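Local coordinates for protein racemase, putative (Roseobacter denitrificans, PDB 3TCS) that binds magnesium and D-alanine in a TIM-barrel site and probably acts as a hydro-lyase or racemase of the mandelate racemase and muconate lactonizing enzyme kind, at residues A309-V314 / L332-E337; A136-M141 / T164-R169; Y210-A215 / L239-Q244. All coordinates share one frame; numbering follows the deposited sequence.

Interaction 1: residues A309-V314 / L332-E337. With DAL (D-alanine), chain L.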
ATOM      1  N   ALA B 309      13.143  -6.268  13.436  1.00  9.45           N
ATOM      2  CA  ALA B 309      12.649  -7.230  14.417  1.00 10.12           C
ATOM      3  C   ALA B 309      12.989  -8.712  14.301  1.00  8.71           C
ATOM      4  O   ALA B 309      12.386  -9.532  14.990  1.00  8.25           O
ATOM      5  CB  ALA B 309      11.133  -7.073  14.525  1.00  8.71           C
ATOM      6  N   ASN B 310      13.928  -9.072  13.440  1.00  8.75           N
ATOM      7  CA  ASN B 310      14.292 -10.477  13.332  1.00  7.39           C
ATOM      8  C   ASN B 310      15.703 -10.623  12.812  1.00  7.83           C
ATOM      9  O   ASN B 310      16.340  -9.637  12.432  1.00  8.38           O
ATOM     10  CB  ASN B 310      13.303 -11.235  12.433  1.00  8.36           C
ATOM     11  CG  ASN B 310      13.200 -10.641  11.051  1.00  8.43           C
ATOM     12  OD1 ASN B 310      14.172 -10.630  10.295  1.00  7.98           O
ATOM     13  ND2 ASN B 310      12.016 -10.135  10.711  1.00  9.15           N
ATOM     14  N   TRP B 311      16.192 -11.855  12.801  1.00  6.57           N
ATOM     15  CA  TRP B 311      17.544 -12.111  12.353  1.00  7.17           C
ATOM     16  C   TRP B 311      17.699 -12.421  10.874  1.00  8.28           C
ATOM     17  O   TRP B 311      18.588 -13.181  10.477  1.00  8.02           O
ATOM     18  CB  TRP B 311      18.189 -13.209  13.199  1.00  8.56           C
ATOM     19  CG  TRP B 311      18.386 -12.800  14.632  1.00 10.07           C
ATOM     20  CD1 TRP B 311      18.138 -11.571  15.183  1.00 10.79           C
ATOM     21  CD2 TRP B 311      18.845 -13.632  15.704  1.00 11.54           C
ATOM     22  NE1 TRP B 311      18.410 -11.591  16.534  1.00 12.50           N
ATOM     23  CE2 TRP B 311      18.844 -12.844  16.878  1.00 12.96           C
ATOM     24  CE3 TRP B 311      19.254 -14.970  15.785  1.00 13.49           C
ATOM     25  CZ2 TRP B 311      19.236 -13.353  18.121  1.00 14.27           C
ATOM     26  CZ3 TRP B 311      19.645 -15.476  17.023  1.00 15.04           C
ATOM     27  CH2 TRP B 311      19.632 -14.665  18.175  1.00 15.38           C
ATOM     28  N   SER B 312      16.810 -11.859  10.063  1.00  9.54           N
ATOM     29  CA  SER B 312      16.965 -11.984   8.620  1.00  9.03           C
ATOM     30  C   SER B 312      18.008 -10.873   8.457  1.00  8.67           C
ATOM     31  O   SER B 312      18.561 -10.401   9.462  1.00  7.50           O
ATOM     32  CB  SER B 312      15.664 -11.641   7.870  1.00  8.63           C
ATOM     33  OG  SER B 312      15.330 -10.266   7.963  1.00  8.21           O
ATOM     34  N   LEU B 313      18.292 -10.442   7.236  1.00  6.62           N
ATOM     35  CA  LEU B 313      19.291  -9.398   7.051  1.00  6.91           C
ATOM     36  C   LEU B 313      18.840  -7.996   7.461  1.00  6.74           C
ATOM     37  O   LEU B 313      19.649  -7.076   7.496  1.00  6.91           O
ATOM     38  CB  LEU B 313      19.756  -9.366   5.594  1.00  7.86           C
ATOM     39  CG  LEU B 313      20.649 -10.531   5.164  1.00  6.94           C
ATOM     40  CD1 LEU B 313      21.017 -10.389   3.699  1.00  7.99           C
ATOM     41  CD2 LEU B 313      21.894 -10.538   6.024  1.00  9.44           C
ATOM     42  N   VAL B 314      17.565  -7.822   7.778  1.00  7.28           N
ATOM     43  CA  VAL B 314      17.090  -6.493   8.155  1.00  6.38           C
ATOM     44  C   VAL B 314      17.902  -5.863   9.293  1.00  8.29           C
ATOM     45  O   VAL B 314      18.183  -4.660   9.274  1.00  8.16           O
ATOM     46  CB  VAL B 314      15.579  -6.524   8.517  1.00  7.06           C
ATOM     47  CG1 VAL B 314      15.336  -7.348   9.782  1.00  5.75           C
ATOM     48  CG2 VAL B 314      15.049  -5.108   8.657  1.00  6.68           C
ATOM     49  N   LEU B 332      20.468  -0.108  18.400  1.00  7.79           N
ATOM     50  CA  LEU B 332      19.953  -0.997  17.362  1.00  8.23           C
ATOM     51  C   LEU B 332      18.912  -1.936  17.971  1.00  7.95           C
ATOM     52  O   LEU B 332      19.176  -2.562  18.996  1.00  7.96           O
ATOM     53  CB  LEU B 332      21.098  -1.855  16.814  1.00  7.91           C
ATOM     54  CG  LEU B 332      20.734  -3.004  15.870  1.00  6.69           C
ATOM     55  CD1 LEU B 332      20.681  -2.475  14.446  1.00  6.37           C
ATOM     56  CD2 LEU B 332      21.772  -4.124  15.983  1.00  6.45           C
ATOM     57  N   GLU B 333      17.738  -2.046  17.356  1.00  7.98           N
ATOM     58  CA  GLU B 333      16.743  -2.976  17.876  1.00  8.62           C
ATOM     59  C   GLU B 333      17.310  -4.375  17.640  1.00  9.81           C
ATOM     60  O   GLU B 333      17.755  -4.697  16.535  1.00  7.52           O
ATOM     61  CB  GLU B 333      15.407  -2.830  17.148  1.00  9.04           C
ATOM     62  CG  GLU B 333      14.426  -3.937  17.523  1.00  8.04           C
ATOM     63  CD  GLU B 333      12.998  -3.646  17.132  1.00 10.31           C
ATOM     64  OE1 GLU B 333      12.748  -2.974  16.106  1.00  7.67           O
ATOM     65  OE2 GLU B 333      12.109  -4.111  17.866  1.00 12.91           O
ATOM     66  N   PHE B 334      17.319  -5.204  18.675  1.00  8.01           N
ATOM     67  CA  PHE B 334      17.873  -6.543  18.520  1.00  7.94           C
ATOM     68  C   PHE B 334      16.938  -7.597  19.093  1.00  7.89           C
ATOM     69  O   PHE B 334      16.821  -7.738  20.304  1.00  7.30           O
ATOM     70  CB  PHE B 334      19.229  -6.620  19.217  1.00  8.02           C
ATOM     71  CG  PHE B 334      20.036  -7.830  18.838  1.00  9.14           C
ATOM     72  CD1 PHE B 334      20.756  -7.855  17.647  1.00 10.14           C
ATOM     73  CD2 PHE B 334      20.055  -8.950  19.661  1.00  8.91           C
ATOM     74  CE1 PHE B 334      21.490  -8.985  17.282  1.00  8.61           C
ATOM     75  CE2 PHE B 334      20.785 -10.087  19.304  1.00  9.64           C
ATOM     76  CZ  PHE B 334      21.504 -10.101  18.112  1.00 10.29           C
ATOM     77  N   SER B 335      16.269  -8.337  18.216  1.00  8.53           N
ATOM     78  CA  SER B 335      15.349  -9.374  18.659  1.00  8.27           C
ATOM     79  C   SER B 335      16.074 -10.447  19.458  1.00  8.97           C
ATOM     80  O   SER B 335      17.134 -10.923  19.048  1.00  8.76           O
ATOM     81  CB  SER B 335      14.671 -10.037  17.463  1.00  8.56           C
ATOM     82  OG  SER B 335      13.908 -11.149  17.897  1.00  8.98           O
ATOM     83  N   ILE B 336      15.513 -10.826  20.603  1.00  8.25           N
ATOM     84  CA  ILE B 336      16.129 -11.874  21.407  1.00  8.52           C
ATOM     85  C   ILE B 336      15.259 -13.133  21.449  1.00  9.59           C
ATOM     86  O   ILE B 336      15.461 -14.009  22.283  1.00  9.66           O
ATOM     87  CB  ILE B 336      16.458 -11.379  22.857  1.00  7.31           C
ATOM     88  CG1 ILE B 336      15.287 -10.605  23.466  1.00  8.13           C
ATOM     89  CG2 ILE B 336      17.691 -10.466  22.817  1.00  8.99           C
ATOM     90  CD1 ILE B 336      14.082 -11.450  23.815  1.00  7.64           C
ATOM     91  N   GLU B 337      14.302 -13.225  20.527  1.00 10.36           N
ATOM     92  CA  GLU B 337      13.421 -14.389  20.460  1.00 11.83           C
ATOM     93  C   GLU B 337      14.184 -15.588  19.900  1.00 13.17           C
ATOM     94  O   GLU B 337      15.162 -15.427  19.170  1.00 14.49           O
ATOM     95  CB  GLU B 337      12.204 -14.096  19.571  1.00 10.32           C
ATOM     96  CG  GLU B 337      11.328 -12.934  20.032  1.00  9.75           C
ATOM     97  CD  GLU B 337      10.754 -13.143  21.423  1.00 12.92           C
ATOM     98  OE1 GLU B 337      10.701 -14.304  21.885  1.00 12.66           O
ATOM     99  OE2 GLU B 337      10.346 -12.145  22.057  1.00 12.62           O
TER
HETATM  100  N   DAL L 370       9.504  -2.454  17.055  1.00 11.02           N
HETATM  101  CA  DAL L 370       8.821  -3.726  17.351  1.00 13.70           C
HETATM  102  CB  DAL L 370       9.696  -4.907  16.957  1.00  9.29           C
HETATM  103  C   DAL L 370       7.538  -3.796  16.594  1.00 13.37           C
HETATM  104  O   DAL L 370       6.697  -2.974  16.767  1.00 20.29           O

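Interaction 2: residues A136-M141 / T164-R169. With DAL (D-alanine), chain L.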
ATOM      1  N   ALA B 136      23.126  -2.223  21.139  1.00  8.64           N
ATOM      2  CA  ALA B 136      21.844  -2.830  20.808  1.00  9.39           C
ATOM      3  C   ALA B 136      20.924  -2.930  22.012  1.00  9.78           C
ATOM      4  O   ALA B 136      21.389  -2.967  23.153  1.00 10.98           O
ATOM      5  CB  ALA B 136      22.073  -4.214  20.231  1.00 12.32           C
ATOM      6  N   TYR B 137      19.618  -2.947  21.768  1.00  7.42           N
ATOM      7  CA  TYR B 137      18.684  -3.120  22.866  1.00  8.34           C
ATOM      8  C   TYR B 137      17.975  -4.449  22.650  1.00  9.61           C
ATOM      9  O   TYR B 137      17.572  -4.766  21.527  1.00 10.49           O
ATOM     10  CB  TYR B 137      17.698  -1.942  22.967  1.00  6.94           C
ATOM     11  CG  TYR B 137      16.640  -1.793  21.887  1.00  7.34           C
ATOM     12  CD1 TYR B 137      15.461  -2.534  21.930  1.00  5.92           C
ATOM     13  CD2 TYR B 137      16.770  -0.821  20.890  1.00  7.56           C
ATOM     14  CE1 TYR B 137      14.420  -2.301  21.010  1.00  6.35           C
ATOM     15  CE2 TYR B 137      15.737  -0.576  19.966  1.00  6.70           C
ATOM     16  CZ  TYR B 137      14.568  -1.315  20.038  1.00  9.10           C
ATOM     17  OH  TYR B 137      13.536  -1.041  19.163  1.00  8.02           O
ATOM     18  N   ALA B 138      17.875  -5.248  23.711  1.00  8.90           N
ATOM     19  CA  ALA B 138      17.224  -6.550  23.624  1.00  8.92           C
ATOM     20  C   ALA B 138      15.735  -6.320  23.422  1.00  9.52           C
ATOM     21  O   ALA B 138      15.058  -5.734  24.266  1.00  9.47           O
ATOM     22  CB  ALA B 138      17.475  -7.356  24.886  1.00  9.82           C
ATOM     23  N   SER B 139      15.222  -6.785  22.293  1.00  8.17           N
ATOM     24  CA  SER B 139      13.824  -6.575  21.979  1.00  7.26           C
ATOM     25  C   SER B 139      12.957  -7.830  22.069  1.00  8.46           C
ATOM     26  O   SER B 139      13.174  -8.800  21.346  1.00  7.77           O
ATOM     27  CB  SER B 139      13.723  -5.956  20.578  1.00  6.92           C
ATOM     28  OG  SER B 139      12.425  -5.464  20.310  1.00  9.20           O
ATOM     29  N   SER B 140      11.981  -7.799  22.975  1.00  8.34           N
ATOM     30  CA  SER B 140      11.045  -8.906  23.145  1.00  9.89           C
ATOM     31  C   SER B 140       9.858  -8.662  22.219  1.00  9.91           C
ATOM     32  O   SER B 140       9.347  -7.544  22.147  1.00 11.29           O
ATOM     33  CB  SER B 140      10.537  -8.984  24.586  1.00 10.44           C
ATOM     34  OG  SER B 140       9.405  -9.835  24.650  1.00 12.65           O
ATOM     35  N   MET B 141       9.418  -9.704  21.522  1.00  9.63           N
ATOM     36  CA  MET B 141       8.300  -9.590  20.587  1.00 11.99           C
ATOM     37  C   MET B 141       6.989 -10.128  21.159  1.00 13.00           C
ATOM     38  O   MET B 141       5.914  -9.877  20.615  1.00 14.15           O
ATOM     39  CB  MET B 141       8.611 -10.377  19.310  1.00 10.95           C
ATOM     40  CG  MET B 141       9.910 -10.013  18.632  1.00 13.24           C
ATOM     41  SD  MET B 141       9.902  -8.332  18.017  1.00 14.12           S
ATOM     42  CE  MET B 141      11.651  -7.945  18.084  1.00 11.13           C
ATOM     43  N   THR B 164      22.193  -3.426  27.879  1.00 10.41           N
ATOM     44  CA  THR B 164      21.894  -2.404  28.887  1.00 10.37           C
ATOM     45  C   THR B 164      20.647  -1.601  28.496  1.00  9.92           C
ATOM     46  O   THR B 164      20.397  -0.511  29.023  1.00  9.93           O
ATOM     47  CB  THR B 164      23.072  -1.427  29.089  1.00 13.40           C
ATOM     48  OG1 THR B 164      23.344  -0.745  27.860  1.00 14.81           O
ATOM     49  CG2 THR B 164      24.320  -2.183  29.545  1.00 14.81           C
ATOM     50  N   ALA B 165      19.872  -2.154  27.567  1.00  7.12           N
ATOM     51  CA  ALA B 165      18.632  -1.542  27.092  1.00  7.91           C
ATOM     52  C   ALA B 165      17.702  -2.699  26.739  1.00  7.21           C
ATOM     53  O   ALA B 165      18.144  -3.710  26.190  1.00  8.04           O
ATOM     54  CB  ALA B 165      18.898  -0.659  25.864  1.00  6.86           C
ATOM     55  N   PHE B 166      16.419  -2.555  27.068  1.00  7.08           N
ATOM     56  CA  PHE B 166      15.440  -3.613  26.839  1.00  7.08           C
ATOM     57  C   PHE B 166      14.073  -3.065  26.453  1.00  8.39           C
ATOM     58  O   PHE B 166      13.622  -2.071  27.016  1.00  8.31           O
ATOM     59  CB  PHE B 166      15.276  -4.435  28.125  1.00  9.36           C
ATOM     60  CG  PHE B 166      16.563  -4.962  28.672  1.00  8.43           C
ATOM     61  CD1 PHE B 166      16.982  -6.250  28.370  1.00  8.30           C
ATOM     62  CD2 PHE B 166      17.402  -4.139  29.422  1.00  9.67           C
ATOM     63  CE1 PHE B 166      18.228  -6.715  28.800  1.00 10.11           C
ATOM     64  CE2 PHE B 166      18.648  -4.591  29.856  1.00 10.76           C
ATOM     65  CZ  PHE B 166      19.060  -5.882  29.542  1.00 10.37           C
ATOM     66  N   LYS B 167      13.411  -3.725  25.507  1.00  8.42           N
ATOM     67  CA  LYS B 167      12.074  -3.312  25.095  1.00  8.14           C
ATOM     68  C   LYS B 167      11.072  -4.456  25.264  1.00  9.52           C
ATOM     69  O   LYS B 167      11.333  -5.591  24.862  1.00  9.50           O
ATOM     70  CB  LYS B 167      12.060  -2.833  23.636  1.00  9.82           C
ATOM     71  CG  LYS B 167      10.712  -2.205  23.236  1.00  8.93           C
ATOM     72  CD  LYS B 167      10.769  -1.455  21.902  1.00  7.74           C
ATOM     73  CE  LYS B 167      10.682  -2.388  20.698  1.00  9.49           C
ATOM     74  NZ  LYS B 167      10.786  -1.612  19.414  1.00  7.94           N
ATOM     75  N   VAL B 168       9.928  -4.152  25.868  1.00  8.92           N
ATOM     76  CA  VAL B 168       8.885  -5.144  26.075  1.00  9.80           C
ATOM     77  C   VAL B 168       7.598  -4.621  25.443  1.00  9.83           C
ATOM     78  O   VAL B 168       7.596  -3.544  24.845  1.00 10.08           O
ATOM     79  CB  VAL B 168       8.663  -5.435  27.584  1.00 10.06           C
ATOM     80  CG1 VAL B 168       9.935  -6.009  28.187  1.00  9.40           C
ATOM     81  CG2 VAL B 168       8.244  -4.166  28.315  1.00  9.24           C
ATOM     82  N   ARG B 169       6.510  -5.371  25.583  1.00 10.00           N
ATOM     83  CA  ARG B 169       5.236  -4.988  24.974  1.00 10.48           C
ATOM     84  C   ARG B 169       4.159  -4.547  25.952  1.00 10.91           C
ATOM     85  O   ARG B 169       4.044  -5.087  27.054  1.00 11.05           O
ATOM     86  CB  ARG B 169       4.683  -6.160  24.155  1.00 10.30           C
ATOM     87  CG  ARG B 169       5.673  -6.752  23.161  1.00 11.46           C
ATOM     88  CD  ARG B 169       5.886  -5.836  21.966  1.00  9.61           C
ATOM     89  NE  ARG B 169       7.222  -5.999  21.395  1.00 10.40           N
ATOM     90  CZ  ARG B 169       7.634  -5.418  20.272  1.00 11.15           C
ATOM     91  NH1 ARG B 169       6.814  -4.641  19.581  1.00  9.69           N
ATOM     92  NH2 ARG B 169       8.878  -5.593  19.857  1.00  9.76           N
TER
HETATM   93  N   DAL L 370       9.504  -2.454  17.055  1.00 11.02           N
HETATM   94  CA  DAL L 370       8.821  -3.726  17.351  1.00 13.70           C
HETATM   95  CB  DAL L 370       9.696  -4.907  16.957  1.00  9.29           C
HETATM   96  C   DAL L 370       7.538  -3.796  16.594  1.00 13.37           C
HETATM   97  O   DAL L 370       6.697  -2.974  16.767  1.00 20.29           O
HETATM   98  O   HOH W   1      23.050  -2.541  25.248  1.00 13.87           O

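Interaction 3: residues Y210-A215 / L239-Q244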
ATOM      1  N   TYR B 210      -3.599   1.751  21.921  1.00 13.31           N
ATOM      2  CA  TYR B 210      -4.352   2.786  22.630  1.00 14.58           C
ATOM      3  C   TYR B 210      -4.956   4.001  21.952  1.00 14.15           C
ATOM      4  O   TYR B 210      -4.563   4.401  20.862  1.00 14.60           O
ATOM      5  CB  TYR B 210      -3.481   3.314  23.769  1.00 12.78           C
ATOM      6  CG  TYR B 210      -2.859   2.246  24.632  1.00 15.61           C
ATOM      7  CD1 TYR B 210      -3.653   1.322  25.308  1.00 15.26           C
ATOM      8  CD2 TYR B 210      -1.475   2.184  24.810  1.00 15.99           C
ATOM      9  CE1 TYR B 210      -3.089   0.364  26.146  1.00 15.98           C
ATOM     10  CE2 TYR B 210      -0.898   1.224  25.649  1.00 15.97           C
ATOM     11  CZ  TYR B 210      -1.717   0.321  26.314  1.00 16.07           C
ATOM     12  OH  TYR B 210      -1.169  -0.602  27.169  1.00 13.66           O
ATOM     13  N   THR B 211      -5.928   4.588  22.650  1.00 15.53           N
ATOM     14  CA  THR B 211      -6.566   5.824  22.223  1.00 13.94           C
ATOM     15  C   THR B 211      -5.642   6.833  22.905  1.00 13.69           C
ATOM     16  O   THR B 211      -4.929   6.475  23.844  1.00 12.32           O
ATOM     17  CB  THR B 211      -7.985   5.986  22.814  1.00 14.11           C
ATOM     18  OG1 THR B 211      -7.918   5.900  24.246  1.00 14.91           O
ATOM     19  CG2 THR B 211      -8.916   4.910  22.283  1.00 17.11           C
ATOM     20  N   PRO B 212      -5.627   8.096  22.451  1.00 13.70           N
ATOM     21  CA  PRO B 212      -4.743   9.070  23.098  1.00 14.38           C
ATOM     22  C   PRO B 212      -4.861   9.161  24.624  1.00 15.92           C
ATOM     23  O   PRO B 212      -3.846   9.201  25.321  1.00 13.66           O
ATOM     24  CB  PRO B 212      -5.107  10.376  22.397  1.00 15.78           C
ATOM     25  CG  PRO B 212      -5.402   9.913  21.012  1.00 15.11           C
ATOM     26  CD  PRO B 212      -6.252   8.677  21.249  1.00 14.18           C
ATOM     27  N   ASP B 213      -6.086   9.187  25.147  1.00 16.16           N
ATOM     28  CA  ASP B 213      -6.273   9.280  26.597  1.00 17.64           C
ATOM     29  C   ASP B 213      -5.682   8.101  27.356  1.00 16.35           C
ATOM     30  O   ASP B 213      -4.997   8.285  28.360  1.00 15.78           O
ATOM     31  CB  ASP B 213      -7.758   9.416  26.951  1.00 21.79           C
ATOM     32  CG  ASP B 213      -8.306  10.785  26.622  1.00 25.83           C
ATOM     33  OD1 ASP B 213      -7.566  11.773  26.809  1.00 29.73           O
ATOM     34  OD2 ASP B 213      -9.475  10.878  26.190  1.00 29.55           O
ATOM     35  N   ARG B 214      -5.943   6.889  26.881  1.00 15.21           N
ATOM     36  CA  ARG B 214      -5.419   5.702  27.541  1.00 14.34           C
ATOM     37  C   ARG B 214      -3.895   5.647  27.437  1.00 14.34           C
ATOM     38  O   ARG B 214      -3.214   5.237  28.381  1.00 13.01           O
ATOM     39  CB  ARG B 214      -6.042   4.440  26.934  1.00 14.38           C
ATOM     40  CG  ARG B 214      -5.475   3.129  27.476  1.00 16.35           C
ATOM     41  CD  ARG B 214      -5.512   3.062  29.004  1.00 18.75           C
ATOM     42  NE  ARG B 214      -4.982   1.785  29.478  1.00 19.83           N
ATOM     43  CZ  ARG B 214      -4.562   1.546  30.717  1.00 21.34           C
ATOM     44  NH1 ARG B 214      -4.604   2.501  31.638  1.00 20.94           N
ATOM     45  NH2 ARG B 214      -4.092   0.344  31.030  1.00 21.64           N
ATOM     46  N   ALA B 215      -3.364   6.061  26.290  1.00 12.30           N
ATOM     47  CA  ALA B 215      -1.920   6.065  26.079  1.00 12.62           C
ATOM     48  C   ALA B 215      -1.258   7.038  27.046  1.00 11.57           C
ATOM     49  O   ALA B 215      -0.161   6.781  27.550  1.00 13.34           O
ATOM     50  CB  ALA B 215      -1.595   6.459  24.635  1.00 10.95           C
ATOM     51  N   LEU B 239      -2.020   9.898  12.695  1.00 14.91           N
ATOM     52  CA  LEU B 239      -0.948  10.796  13.098  1.00 15.37           C
ATOM     53  C   LEU B 239      -1.333  11.790  14.190  1.00 15.47           C
ATOM     54  O   LEU B 239      -0.551  12.035  15.109  1.00 15.44           O
ATOM     55  CB  LEU B 239      -0.416  11.546  11.874  1.00 16.67           C
ATOM     56  CG  LEU B 239       0.171  10.658  10.773  1.00 18.76           C
ATOM     57  CD1 LEU B 239       0.592  11.519   9.591  1.00 20.80           C
ATOM     58  CD2 LEU B 239       1.358   9.875  11.318  1.00 20.88           C
ATOM     59  N   ALA B 240      -2.532  12.360  14.088  1.00 14.57           N
ATOM     60  CA  ALA B 240      -2.997  13.335  15.070  1.00 15.04           C
ATOM     61  C   ALA B 240      -3.113  12.742  16.478  1.00 14.93           C
ATOM     62  O   ALA B 240      -2.822  13.416  17.465  1.00 15.01           O
ATOM     63  CB  ALA B 240      -4.339  13.917  14.631  1.00 16.87           C
ATOM     64  N   GLN B 241      -3.548  11.489  16.568  1.00 13.67           N
ATOM     65  CA  GLN B 241      -3.674  10.824  17.862  1.00 14.63           C
ATOM     66  C   GLN B 241      -2.295  10.659  18.493  1.00 12.59           C
ATOM     67  O   GLN B 241      -2.090  10.971  19.667  1.00 12.05           O
ATOM     68  CB  GLN B 241      -4.326   9.449  17.697  1.00 16.35           C
ATOM     69  CG  GLN B 241      -5.836   9.486  17.526  1.00 19.95           C
ATOM     70  CD  GLN B 241      -6.424   8.103  17.333  1.00 22.68           C
ATOM     71  OE1 GLN B 241      -5.968   7.129  17.940  1.00 22.73           O
ATOM     72  NE2 GLN B 241      -7.449   8.009  16.496  1.00 24.80           N
ATOM     73  N   THR B 242      -1.350  10.164  17.704  1.00 12.43           N
ATOM     74  CA  THR B 242       0.012   9.969  18.179  1.00 11.15           C
ATOM     75  C   THR B 242       0.607  11.302  18.640  1.00 12.24           C
ATOM     76  O   THR B 242       1.256  11.380  19.689  1.00 11.84           O
ATOM     77  CB  THR B 242       0.898   9.380  17.061  1.00 11.94           C
ATOM     78  OG1 THR B 242       0.334   8.138  16.614  1.00 12.23           O
ATOM     79  CG2 THR B 242       2.318   9.148  17.567  1.00 11.37           C
ATOM     80  N   LYS B 243       0.385  12.349  17.852  1.00 11.47           N
ATOM     81  CA  LYS B 243       0.906  13.668  18.175  1.00 12.01           C
ATOM     82  C   LYS B 243       0.373  14.183  19.510  1.00 12.34           C
ATOM     83  O   LYS B 243       1.092  14.836  20.260  1.00 12.46           O
ATOM     84  CB  LYS B 243       0.559  14.655  17.054  1.00 13.56           C
ATOM     85  CG  LYS B 243       0.984  16.092  17.330  1.00 16.41           C
ATOM     86  CD  LYS B 243       0.694  16.978  16.126  1.00 20.09           C
ATOM     87  CE  LYS B 243       0.830  18.455  16.461  1.00 22.37           C
ATOM     88  NZ  LYS B 243       2.219  18.846  16.812  1.00 24.10           N
ATOM     89  N   GLN B 244      -0.889  13.886  19.803  1.00 13.61           N
ATOM     90  CA  GLN B 244      -1.502  14.324  21.056  1.00 15.17           C
ATOM     91  C   GLN B 244      -0.736  13.722  22.230  1.00 13.75           C
ATOM     92  O   GLN B 244      -0.473  14.390  23.230  1.00 12.42           O
ATOM     93  CB  GLN B 244      -2.960  13.871  21.117  1.00 16.88           C
ATOM     94  CG  GLN B 244      -3.769  14.556  22.204  1.00 21.06           C
ATOM     95  CD  GLN B 244      -5.149  13.960  22.359  1.00 22.06           C
ATOM     96  OE1 GLN B 244      -5.800  13.604  21.373  1.00 21.74           O
ATOM     97  NE2 GLN B 244      -5.613  13.855  23.600  1.00 22.27           N
TER

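Interaction 1: residues A309-V314 / L332-E337
W311 and S335 share the polar bond of this contact: the indole NE1 donates to the backbone O of S335 at 2.9 Å, but the N-H is bent well off line (123°) and the bond is weak. The same nitrogen serves the aromatic contact. It stands 3.8 Å above one face of the F334 ring, displaced toward the rim, and the two ring planes are inclined at 40°, which is neither a stack nor an edge-to-face pair. CZ2 of W311 adds an apolar touch, 3.8 Å from CE2 of F334. With CG anti to the backbone N (chi1 -166°), F334 turns its ring back to the indole although its CB starts off in the other direction. The side-chain CB of S335 completes the join, resting 3.4 Å from the carbonyl O of A309. Strand 332-335 is the last of the TIM barrel and lies beside the first, 132-139, while 309-314 belongs to the loop that leads into helix 314-322. A309 and E333 line the D-alanine pocket, where CB of A309 lies 3.6 Å from CB of the ligand. The extended side chain of E333 places its carboxylate among donors: OE1 accepts from C308 N, and OE2 meets S139 OG and K167 NZ. Bonds inside the loop fix its shape. OD1 of N310 takes two donors in its carbonyl plane, S312 N at 2.9 Å in an Asx turn and S312 OG at 2.6 Å. S312 OG in turn accepts a weak capping bond from V314 N where helix 314-322 begins, and it also meets Q52 NE2.

Interaction 2: residues A136-M141 / T164-R169
The guanidinium of R169 meets the backbone O of S140 at its edge and in its plane, gripping this one atom side-on with two nitrogens. NE makes the shorter bond, 2.7 Å and fairly straight (158°), and approaches in the carbonyl plane; NH2, at 3.0 Å, comes from above that plane. D-alanine also lies along the guanidinium edge, while SD of M141 approaches NH2 obliquely at 3.5 Å. A leucine in place of R169 would probably leave the S140 carbonyl without its two side-chain donors and open a gap beside M141 and the ligand. Of the two aromatic rings, Y137 is touched obliquely by CB of K167, and F166 by CB of A138, 3.7 Å from CD1. Chi1 of 70° sets CG of Y137 between its backbone N and carbonyl carbon, which swings the ring across the lysine chain, its CE1 near CB and CE and its OH at the amine; there K167 NZ donates to Y137 OH at 2.8 Å. Strands 132-139 and 165-169 run parallel, the first two of the TIM barrel, joined through helix 147-161 in a beta-alpha-beta unit. Their ladder links A138 N to A165 O, K167 N to A138 O and S140 N to K167 O. S139 and K167 share one face of the sheet, A138 and F166 the other, where F166 packs on L154 and R158 of helix 147-161. K167 and R169 recall the K-x-K motif found at this strand end in muconate lactonizing enzyme relatives. The bend of K167 at chi3 (80°) brings NZ to 2.8 Å from the D-alanine N, and NZ also forms salt bridges with E231, a magnesium ligand, and E333. At the opposite strand end a water accepts from T164 N and donates to A136 O.

Interaction 3: residues Y210-A215 / L239-Q244
P212 presses its ring between Q241 and Q244, two side chains that come off successive turns of helix 239-248. CG of the ring meets the aliphatic stem of Q241, 3.5 Å from both its CB and its CG. CD lies farther along the same side chain, 3.7 Å from Q241 OE1. This glutamine has CG anti to its carbonyl carbon (chi1 -79°) and an extended chain beyond, which lays its methylenes obliquely across the ring and brings OE1 near CD. Two barrel helices are joined here, 212-224 and 239-248, which follow the neighbouring parallel strands 201-205 and 229-231; the contact lies at the molecular surface, close to the start of each helix. Q244 approaches P212 from its amide end. CB of the ring sits above the amide plane, 3.5 Å from OE1 and 3.7 Å from NE2, a contact of flat polar group on hydrocarbon. CG of Q244 is anti to its backbone N (chi1 -166°), which extends the chain toward the first turn of helix 212-224. D213, at the exposed side, comes only to 4.3 Å, OD1 to Q244 NE2. P212 occupies the first turn of its helix, just after the N-cap T211, whose OG1 accepts a weak capping bond from R214 N. Beyond the pair, Q241 also packs on P235, and R214 forms salt bridges with E186 and E217.

Overall arrangement
Interactions 1 and 2 are buried and share the barrel sheet: strand 132-139 lies between 165-169 and 332-335, and backbone bonds such as S139 N to F334 O continue the ladder from one to the other. E333 of interaction 1 and K167 and R169 of interaction 2 converge on the D-alanine, beside the magnesium site, and E337 OE2 reaches M141 N across them. Interaction 3 stands apart at the surface, its centre about 27 Å from that of interaction 1 and about 23 Å from that of interaction 2. It pairs helices outside the sheet through proline and glutamine packing, whereas interaction 2 relies on strand hydrogen bonds and interaction 1 on an aromatic loop contact.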